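Local coordinates for protein telomere length regulator taz1 (Schizosaccharomyces pombe, PDB 4ZMI) that binds double-stranded telomeric DNA and regulates telomere length and function, as part of a protein of which this chain is the helical domain, at residues Asp177-Asn180 / Val186-Ser189. Sequence-based numbering, arbitrary orientation.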
loop_
_atom_site.group_PDB
_atom_site.type_symbol
_atom_site.label_atom_id
_atom_site.label_comp_id
_atom_site.label_asym_id
_atom_site.label_seq_id
_atom_site.Cartn_x
_atom_site.Cartn_y
_atom_site.Cartn_z
ATOM N N ASP A 177 -6.818 -2.283 -19.068
ATOM C CA ASP A 177 -8.153 -1.862 -19.472
ATOM C C ASP A 177 -9.107 -2.005 -18.309
ATOM O O ASP A 177 -9.885 -1.100 -18.016
ATOM C CB ASP A 177 -8.653 -2.707 -20.625
ATOM C CG ASP A 177 -8.843 -1.906 -21.865
ATOM O OD1 ASP A 177 -8.010 -2.061 -22.777
ATOM O OD2 ASP A 177 -9.809 -1.106 -21.914
ATOM N N ALA A 178 -9.016 -3.159 -17.652
ATOM C CA ALA A 178 -9.836 -3.494 -16.502
ATOM C C ALA A 178 -9.798 -2.395 -15.452
ATOM O O ALA A 178 -10.806 -2.089 -14.815
ATOM C CB ALA A 178 -9.373 -4.811 -15.907
ATOM N N LEU A 179 -8.637 -1.780 -15.279
ATOM C CA LEU A 179 -8.536 -0.687 -14.325
ATOM C C LEU A 179 -9.508 0.424 -14.684
ATOM O O LEU A 179 -10.050 1.081 -13.799
ATOM C CB LEU A 179 -7.113 -0.137 -14.259
ATOM C CG LEU A 179 -5.990 -1.103 -13.882
ATOM C CD1 LEU A 179 -4.713 -0.334 -13.647
ATOM C CD2 LEU A 179 -6.362 -1.825 -12.634
ATOM N N ASN A 180 -9.732 0.636 -15.979
ATOM C CA ASN A 180 -10.670 1.676 -16.418
ATOM C C ASN A 180 -12.106 1.351 -16.017
ATOM O O ASN A 180 -12.959 2.232 -15.942
ATOM C CB ASN A 180 -10.589 1.884 -17.930
ATOM C CG ASN A 180 -9.251 2.455 -18.373
ATOM O OD1 ASN A 180 -8.695 3.354 -17.731
ATOM N ND2 ASN A 180 -8.725 1.933 -19.476
ATOM N N VAL A 186 -10.901 10.388 -11.414
ATOM C CA VAL A 186 -9.597 10.981 -11.654
ATOM C C VAL A 186 -8.752 10.129 -12.590
ATOM O O VAL A 186 -8.020 10.653 -13.431
ATOM C CB VAL A 186 -8.841 11.203 -10.347
ATOM C CG1 VAL A 186 -7.561 11.969 -10.619
ATOM C CG2 VAL A 186 -9.713 11.965 -9.363
ATOM N N TRP A 187 -8.866 8.813 -12.447
ATOM C CA TRP A 187 -8.033 7.892 -13.204
ATOM C C TRP A 187 -8.238 8.039 -14.694
ATOM O O TRP A 187 -7.277 8.151 -15.450
ATOM C CB TRP A 187 -8.325 6.463 -12.797
ATOM C CG TRP A 187 -7.440 5.443 -13.453
ATOM C CD1 TRP A 187 -7.660 4.802 -14.642
ATOM C CD2 TRP A 187 -6.219 4.917 -12.936
ATOM N NE1 TRP A 187 -6.646 3.915 -14.895
ATOM C CE2 TRP A 187 -5.748 3.965 -13.860
ATOM C CE3 TRP A 187 -5.467 5.166 -11.789
ATOM C CZ2 TRP A 187 -4.558 3.273 -13.678
ATOM C CZ3 TRP A 187 -4.286 4.467 -11.601
ATOM C CH2 TRP A 187 -3.843 3.533 -12.538
ATOM N N LYS A 188 -9.492 8.022 -15.118
ATOM C CA LYS A 188 -9.803 8.262 -16.518
ATOM C C LYS A 188 -9.583 9.726 -16.892
ATOM O O LYS A 188 -8.937 10.021 -17.897
ATOM C CB LYS A 188 -11.243 7.857 -16.836
ATOM C CG LYS A 188 -11.481 6.356 -16.862
ATOM C CD LYS A 188 -12.171 5.918 -18.149
ATOM C CE LYS A 188 -11.283 6.150 -19.370
ATOM N NZ LYS A 188 -11.868 5.575 -20.620
ATOM N N SER A 189 -10.110 10.637 -16.078
ATOM C CA SER A 189 -10.127 12.061 -16.423
ATOM C C SER A 189 -8.740 12.666 -16.632
ATOM O O SER A 189 -8.516 13.428 -17.584
ATOM C CB SER A 189 -10.866 12.861 -15.351
ATOM O OG SER A 189 -10.055 13.044 -14.205
HETATM O O HOH W 1 -6.095 2.304 -16.816
#
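Trp187 of helix 185-189 meets Leu179 of helix 176-182 through the six-membered part of its indole, and this is the tight part of the contact. The methyl CD1 of Leu179 sits 3.6 Å from CZ2 of Trp187, reaching the ring at a slant, and CB of Leu179 adds a looser touch near NE1. The indole reaches the neighbouring helix because chi1 of Trp187 (-176°) turns CG away from the backbone N and beside the carbonyl carbon. Both residues are buried: Leu128 and Leu129 of helix 118-130 also touch the Trp187 side chain, as do Ile192, Cys193 and Leu196 of helix 192-203.

The polar side begins at the pyrrole edge. OD1 of Asn180 lies near the plane of the indole, 3.5 Å from Trp187 NE1, and the two are linked through a water, not by a direct bond. That water, also in the indole plane, accepts from NE1 of Trp187 at 2.6 Å. It donates to OD1 of Asn180 at 2.9 Å. The amide plane is turned 59° from the indole. Farther out, Lys188 bends at chi2 and chi3, bringing CE to 4.1 Å from OD1 of Asn180, a loose brush on the solvent side. Were the indole replaced by an alanine here, a gap would probably open beside Leu179 and the bridging water would lose its N-H donor.

Two short consecutive helices thus pack on each other and against helices 118-130 and 192-203, within the all-helical domain of Taz1, assigned by sequence to the TRF family.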